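Local coordinates for putative capsid protein of prophage (PDB 3BQW) that probably serves as a major capsid protein of a prophage, a coat subunit of the kind that builds phage heads, at residues Leu34-Gln45 and Asn286-Ala297. Numbering follows the deposited sequence.
Sequences LFFPNVATFSTQ and NTNNKGLVAYGA
The Phe-35 ring turns an edge to Asn-286, CE1 lying 3.6 Å from Asn-286 O; Leu-34 CB sits over the centre of one ring face, and Phe-345 meets the ring edge-to-face. Phe-42 presents the CD2 edge of its ring to Tyr-295 O, in plane at 3.3 Å, while CE2 rests against Ala-294 CB. Ala-40 O lies in the plane of the Tyr-295 ring, at its edge, and Val-39 CG1, anti to its own backbone N (chi1 165°), reaches CD2 and CE2 of that ring obliquely.

Backbone bonds alternate between the two strands as in a parallel ladder: Val-293 N gives to Asn-38 O, Ala-40 N to Val-293 O, Tyr-295 N to Ala-40 O (2.7 Å) and Phe-42 N to Tyr-295 O; in the last two the donor lies nearly on the line of the acceptor's C=O bond. Strand 38-41 thereby joins the mixed sheet of this phage major capsid protein E family member beside strand 292-295, whose other neighbour, strand 327-338, is antiparallel. Val-39, Thr-41, Val-293 and Tyr-295 point to one face of the sheet. On the other, Leu-292 CD1 presses tightly on Ala-40 CB at 3.5 Å.

Beyond the strands the pairing continues at both ends. Gly-291 N bonds to Phe-35 O (2.9 Å) from above the carbonyl plane, and a water donates to both Phe-35 O and Asn-289 O. Pro-37 crosses the Lys-290 side chain at about a right angle, its CD 3.7 Å from Lys-290 CB. Past Phe-42, Ala-297 N bonds to Thr-44 O (2.8 Å), and another water links Gln-45 O with Ala-297 O.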
ATOM      1  N   LEU A  34      -3.759  -7.975   1.036  1.00 22.43           N
ATOM      2  CA  LEU A  34      -3.739  -9.316   0.485  1.00 22.96           C
ATOM      3  C   LEU A  34      -2.354  -9.936   0.592  1.00 22.89           C
ATOM      4  O   LEU A  34      -2.217 -11.109   0.963  1.00 23.61           O
ATOM      5  CB  LEU A  34      -4.172  -9.302  -0.987  1.00 23.52           C
ATOM      6  CG  LEU A  34      -5.654  -9.040  -1.254  1.00 24.82           C
ATOM      7  CD1 LEU A  34      -5.897  -8.844  -2.726  1.00 24.65           C
ATOM      8  CD2 LEU A  34      -6.482 -10.180  -0.712  1.00 24.22           C
ATOM      9  N   PHE A  35      -1.329  -9.146   0.273  1.00 22.08           N
ATOM     10  CA  PHE A  35      -0.024  -9.706  -0.038  1.00 22.10           C
ATOM     11  C   PHE A  35       1.096  -9.288   0.923  1.00 21.52           C
ATOM     12  O   PHE A  35       2.178  -9.874   0.890  1.00 21.19           O
ATOM     13  CB  PHE A  35       0.342  -9.358  -1.509  1.00 22.04           C
ATOM     14  CG  PHE A  35      -0.667  -9.844  -2.517  1.00 21.62           C
ATOM     15  CD1 PHE A  35      -1.025 -11.197  -2.568  1.00 24.11           C
ATOM     16  CD2 PHE A  35      -1.231  -8.974  -3.434  1.00 22.26           C
ATOM     17  CE1 PHE A  35      -1.957 -11.662  -3.481  1.00 23.52           C
ATOM     18  CE2 PHE A  35      -2.163  -9.430  -4.362  1.00 23.49           C
ATOM     19  CZ  PHE A  35      -2.526 -10.780  -4.393  1.00 22.76           C
ATOM     20  N   PHE A  36       0.845  -8.275   1.755  1.00 21.73           N
ATOM     21  CA  PHE A  36       1.820  -7.786   2.727  1.00 21.16           C
ATOM     22  C   PHE A  36       1.165  -7.483   4.072  1.00 22.11           C
ATOM     23  O   PHE A  36       1.419  -6.420   4.665  1.00 21.43           O
ATOM     24  CB  PHE A  36       2.511  -6.523   2.214  1.00 21.39           C
ATOM     25  CG  PHE A  36       3.125  -6.665   0.855  1.00 22.17           C
ATOM     26  CD1 PHE A  36       4.451  -7.021   0.709  1.00 21.42           C
ATOM     27  CD2 PHE A  36       2.361  -6.428  -0.294  1.00 22.14           C
ATOM     28  CE1 PHE A  36       5.005  -7.151  -0.564  1.00 21.67           C
ATOM     29  CE2 PHE A  36       2.897  -6.566  -1.544  1.00 21.68           C
ATOM     30  CZ  PHE A  36       4.225  -6.927  -1.690  1.00 21.36           C
ATOM     31  N   PRO A  37       0.299  -8.399   4.559  1.00 22.72           N
ATOM     32  CA  PRO A  37      -0.550  -8.082   5.712  1.00 23.25           C
ATOM     33  C   PRO A  37       0.140  -8.126   7.074  1.00 23.71           C
ATOM     34  O   PRO A  37      -0.350  -7.516   8.037  1.00 23.71           O
ATOM     35  CB  PRO A  37      -1.630  -9.175   5.652  1.00 23.31           C
ATOM     36  CG  PRO A  37      -0.922 -10.333   5.083  1.00 23.08           C
ATOM     37  CD  PRO A  37       0.043  -9.762   4.067  1.00 22.39           C
ATOM     38  N   ASN A  38       1.240  -8.872   7.168  1.00 23.60           N
ATOM     39  CA  ASN A  38       1.995  -8.967   8.410  1.00 23.06           C
ATOM     40  C   ASN A  38       2.876  -7.742   8.640  1.00 22.72           C
ATOM     41  O   ASN A  38       3.041  -6.873   7.751  1.00 22.37           O
ATOM     42  CB  ASN A  38       2.837 -10.238   8.410  1.00 23.47           C
ATOM     43  CG  ASN A  38       1.981 -11.491   8.244  1.00 24.51           C
ATOM     44  OD1 ASN A  38       2.211 -12.318   7.369  1.00 27.08           O
ATOM     45  ND2 ASN A  38       0.958 -11.580   9.033  1.00 27.23           N
ATOM     46  N   VAL A  39       3.411  -7.672   9.853  1.00 22.09           N
ATOM     47  CA  VAL A  39       4.200  -6.547  10.290  1.00 22.39           C
ATOM     48  C   VAL A  39       5.401  -7.050  11.063  1.00 22.59           C
ATOM     49  O   VAL A  39       5.336  -8.083  11.772  1.00 21.79           O
ATOM     50  CB  VAL A  39       3.372  -5.546  11.154  1.00 23.17           C
ATOM     51  CG1 VAL A  39       4.301  -4.552  11.921  1.00 22.96           C
ATOM     52  CG2 VAL A  39       2.340  -4.802  10.276  1.00 21.56           C
ATOM     53  N   ALA A  40       6.514  -6.354  10.868  1.00 22.26           N
ATOM     54  CA  ALA A  40       7.675  -6.528  11.695  1.00 22.80           C
ATOM     55  C   ALA A  40       8.244  -5.143  11.947  1.00 23.20           C
ATOM     56  O   ALA A  40       8.464  -4.376  11.005  1.00 23.10           O
ATOM     57  CB  ALA A  40       8.716  -7.467  11.033  1.00 23.02           C
ATOM     58  N   THR A  41       8.465  -4.820  13.222  1.00 23.88           N
ATOM     59  CA  THR A  41       9.082  -3.556  13.599  1.00 24.16           C
ATOM     60  C   THR A  41      10.500  -3.845  14.067  1.00 25.45           C
ATOM     61  O   THR A  41      10.723  -4.762  14.867  1.00 26.24           O
ATOM     62  CB  THR A  41       8.279  -2.822  14.692  1.00 24.43           C
ATOM     63  OG1 THR A  41       8.077  -3.674  15.816  1.00 24.65           O
ATOM     64  CG2 THR A  41       6.918  -2.363  14.161  1.00 22.90           C
ATOM     65  N   PHE A  42      11.461  -3.075  13.559  1.00 25.34           N
ATOM     66  CA  PHE A  42      12.854  -3.276  13.893  1.00 25.25           C
ATOM     67  C   PHE A  42      13.335  -2.230  14.897  1.00 25.26           C
ATOM     68  O   PHE A  42      12.824  -1.110  14.930  1.00 25.64           O
ATOM     69  CB  PHE A  42      13.715  -3.284  12.607  1.00 25.55           C
ATOM     70  CG  PHE A  42      13.463  -4.482  11.739  1.00 24.87           C
ATOM     71  CD1 PHE A  42      14.338  -5.549  11.740  1.00 26.48           C
ATOM     72  CD2 PHE A  42      12.307  -4.574  10.979  1.00 24.48           C
ATOM     73  CE1 PHE A  42      14.084  -6.678  10.966  1.00 26.10           C
ATOM     74  CE2 PHE A  42      12.034  -5.699  10.218  1.00 23.97           C
ATOM     75  CZ  PHE A  42      12.926  -6.751  10.210  1.00 26.02           C
ATOM     76  N   SER A  43      14.309  -2.623  15.726  1.00 25.38           N
ATOM     77  CA  SER A  43      14.958  -1.717  16.679  1.00 26.42           C
ATOM     78  C   SER A  43      16.225  -1.127  16.082  1.00 25.46           C
ATOM     79  O   SER A  43      16.923  -0.330  16.713  1.00 25.92           O
ATOM     80  CB  SER A  43      15.302  -2.477  17.958  1.00 26.61           C
ATOM     81  OG  SER A  43      15.973  -3.690  17.599  1.00 31.40           O
ATOM     82  N   THR A  44      16.542  -1.558  14.875  1.00 25.23           N
ATOM     83  CA  THR A  44      17.583  -0.920  14.070  1.00 24.75           C
ATOM     84  C   THR A  44      16.937  -0.016  12.999  1.00 25.27           C
ATOM     85  O   THR A  44      15.782  -0.213  12.580  1.00 24.31           O
ATOM     86  CB  THR A  44      18.479  -1.967  13.432  1.00 24.34           C
ATOM     87  OG1 THR A  44      17.668  -2.929  12.747  1.00 23.11           O
ATOM     88  CG2 THR A  44      19.308  -2.695  14.508  1.00 23.02           C
ATOM     89  N   GLN A  45      17.693   0.991  12.595  1.00 25.84           N
ATOM     90  CA  GLN A  45      17.283   1.921  11.570  1.00 26.51           C
ATOM     91  C   GLN A  45      16.973   1.183  10.302  1.00 26.17           C
ATOM     92  O   GLN A  45      15.959   1.453   9.663  1.00 26.51           O
ATOM     93  CB  GLN A  45      18.392   2.918  11.296  1.00 26.55           C
ATOM     94  CG  GLN A  45      18.048   3.935  10.248  1.00 30.24           C
ATOM     95  CD  GLN A  45      19.206   4.884   9.974  1.00 33.63           C
ATOM     96  OE1 GLN A  45      20.344   4.611  10.355  1.00 36.06           O
ATOM     97  NE2 GLN A  45      18.919   5.995   9.306  1.00 34.67           N
ATOM     98  N   ASN A 286      -1.932 -15.254  -5.365  1.00 22.65           N
ATOM     99  CA  ASN A 286      -2.478 -16.243  -4.418  1.00 23.14           C
ATOM    100  C   ASN A 286      -2.527 -15.564  -3.051  1.00 22.78           C
ATOM    101  O   ASN A 286      -1.512 -15.102  -2.542  1.00 22.38           O
ATOM    102  CB  ASN A 286      -1.637 -17.536  -4.407  1.00 22.88           C
ATOM    103  CG  ASN A 286      -2.347 -18.711  -3.706  1.00 24.60           C
ATOM    104  OD1 ASN A 286      -2.602 -18.669  -2.506  1.00 25.68           O
ATOM    105  ND2 ASN A 286      -2.685 -19.746  -4.467  1.00 25.04           N
ATOM    106  N   THR A 287      -3.718 -15.487  -2.476  1.00 23.46           N
ATOM    107  CA  THR A 287      -3.915 -14.840  -1.191  1.00 23.66           C
ATOM    108  C   THR A 287      -3.221 -15.546  -0.001  1.00 23.65           C
ATOM    109  O   THR A 287      -3.178 -15.005   1.079  1.00 23.88           O
ATOM    110  CB  THR A 287      -5.425 -14.688  -0.881  1.00 24.02           C
ATOM    111  OG1 THR A 287      -6.045 -15.986  -0.799  1.00 24.44           O
ATOM    112  CG2 THR A 287      -6.110 -13.821  -1.939  1.00 23.49           C
ATOM    113  N   ASN A 288      -2.716 -16.755  -0.204  1.00 23.97           N
ATOM    114  CA  ASN A 288      -1.853 -17.417   0.779  1.00 24.20           C
ATOM    115  C   ASN A 288      -0.394 -16.922   0.750  1.00 23.63           C
ATOM    116  O   ASN A 288       0.380 -17.266   1.629  1.00 23.50           O
ATOM    117  CB  ASN A 288      -1.864 -18.930   0.541  1.00 23.86           C
ATOM    118  CG  ASN A 288      -3.261 -19.521   0.600  1.00 25.81           C
ATOM    119  OD1 ASN A 288      -3.816 -19.963  -0.426  1.00 28.63           O
ATOM    120  ND2 ASN A 288      -3.842 -19.549   1.807  1.00 23.98           N
ATOM    121  N   ASN A 289      -0.018 -16.159  -0.280  1.00 23.37           N
ATOM    122  CA  ASN A 289       1.372 -15.696  -0.487  1.00 22.76           C
ATOM    123  C   ASN A 289       1.547 -14.358   0.263  1.00 22.65           C
ATOM    124  O   ASN A 289       1.532 -13.257  -0.326  1.00 22.04           O
ATOM    125  CB  ASN A 289       1.648 -15.562  -1.995  1.00 22.58           C
ATOM    126  CG  ASN A 289       3.105 -15.233  -2.327  1.00 23.30           C
ATOM    127  OD1 ASN A 289       4.040 -15.633  -1.625  1.00 26.27           O
ATOM    128  ND2 ASN A 289       3.299 -14.518  -3.419  1.00 23.13           N
ATOM    129  N   LYS A 290       1.641 -14.457   1.577  1.00 21.75           N
ATOM    130  CA  LYS A 290       1.595 -13.256   2.431  1.00 22.75           C
ATOM    131  C   LYS A 290       2.949 -12.932   2.985  1.00 21.65           C
ATOM    132  O   LYS A 290       3.504 -13.717   3.719  1.00 20.85           O
ATOM    133  CB  LYS A 290       0.664 -13.433   3.631  1.00 22.44           C
ATOM    134  CG  LYS A 290      -0.776 -13.755   3.296  1.00 24.91           C
ATOM    135  CD  LYS A 290      -1.311 -14.570   4.440  1.00 27.14           C
ATOM    136  CE  LYS A 290      -2.780 -14.724   4.390  1.00 31.63           C
ATOM    137  NZ  LYS A 290      -3.168 -15.940   5.155  1.00 33.25           N
ATOM    138  N   GLY A 291       3.446 -11.756   2.635  1.00 22.83           N
ATOM    139  CA  GLY A 291       4.654 -11.193   3.215  1.00 22.51           C
ATOM    140  C   GLY A 291       4.300 -10.149   4.244  1.00 22.90           C
ATOM    141  O   GLY A 291       3.324 -10.284   4.976  1.00 23.00           O
ATOM    142  N   LEU A 292       5.101  -9.093   4.327  1.00 23.10           N
ATOM    143  CA  LEU A 292       4.939  -8.138   5.428  1.00 22.75           C
ATOM    144  C   LEU A 292       5.276  -6.728   5.029  1.00 22.02           C
ATOM    145  O   LEU A 292       5.797  -6.476   3.947  1.00 21.59           O
ATOM    146  CB  LEU A 292       5.800  -8.550   6.643  1.00 22.93           C
ATOM    147  CG  LEU A 292       7.325  -8.437   6.443  1.00 23.46           C
ATOM    148  CD1 LEU A 292       8.047  -8.185   7.712  1.00 22.75           C
ATOM    149  CD2 LEU A 292       7.840  -9.696   5.792  1.00 24.51           C
ATOM    150  N   VAL A 293       4.922  -5.794   5.908  1.00 21.99           N
ATOM    151  CA  VAL A 293       5.484  -4.452   5.859  1.00 21.44           C
ATOM    152  C   VAL A 293       6.444  -4.413   7.023  1.00 21.16           C
ATOM    153  O   VAL A 293       6.072  -4.643   8.174  1.00 21.69           O
ATOM    154  CB  VAL A 293       4.419  -3.298   5.890  1.00 21.81           C
ATOM    155  CG1 VAL A 293       5.104  -1.921   5.814  1.00 20.86           C
ATOM    156  CG2 VAL A 293       3.444  -3.438   4.717  1.00 19.08           C
ATOM    157  N   ALA A 294       7.709  -4.183   6.694  1.00 21.13           N
ATOM    158  CA  ALA A 294       8.772  -4.088   7.670  1.00 21.11           C
ATOM    159  C   ALA A 294       8.951  -2.624   8.004  1.00 21.36           C
ATOM    160  O   ALA A 294       8.944  -1.764   7.116  1.00 21.96           O
ATOM    161  CB  ALA A 294      10.074  -4.685   7.116  1.00 20.61           C
ATOM    162  N   TYR A 295       9.116  -2.335   9.286  1.00 21.92           N
ATOM    163  CA  TYR A 295       9.312  -0.952   9.747  1.00 21.81           C
ATOM    164  C   TYR A 295      10.702  -0.799  10.375  1.00 21.85           C
ATOM    165  O   TYR A 295      11.053  -1.524  11.308  1.00 21.58           O
ATOM    166  CB  TYR A 295       8.226  -0.574  10.751  1.00 21.68           C
ATOM    167  CG  TYR A 295       6.861  -0.488  10.121  1.00 20.55           C
ATOM    168  CD1 TYR A 295       6.315   0.741   9.754  1.00 18.30           C
ATOM    169  CD2 TYR A 295       6.112  -1.649   9.874  1.00 19.58           C
ATOM    170  CE1 TYR A 295       5.037   0.811   9.141  1.00 19.37           C
ATOM    171  CE2 TYR A 295       4.854  -1.581   9.303  1.00 19.38           C
ATOM    172  CZ  TYR A 295       4.322  -0.347   8.933  1.00 20.67           C
ATOM    173  OH  TYR A 295       3.075  -0.297   8.337  1.00 21.93           O
ATOM    174  N   GLY A 296      11.486   0.142   9.861  1.00 21.53           N
ATOM    175  CA  GLY A 296      12.747   0.461  10.468  1.00 22.27           C
ATOM    176  C   GLY A 296      12.468   1.238  11.727  1.00 22.69           C
ATOM    177  O   GLY A 296      11.366   1.744  11.912  1.00 23.03           O
ATOM    178  N   ALA A 297      13.467   1.325  12.593  1.00 23.34           N
ATOM    179  CA  ALA A 297      13.355   2.111  13.837  1.00 23.95           C
ATOM    180  C   ALA A 297      13.031   3.585  13.592  1.00 23.97           C
ATOM    181  O   ALA A 297      13.507   4.205  12.639  1.00 24.06           O
ATOM    182  CB  ALA A 297      14.643   2.004  14.695  1.00 22.60           C
TER
HETATM  183  O   HOH W   1      -4.023 -12.720   1.448  1.00 19.38           O
HETATM  184  O   HOH W   2       3.784 -11.507  -0.794  1.00 22.00           O
HETATM  185  O   HOH W   3      14.591   3.796  10.072  1.00 26.31           O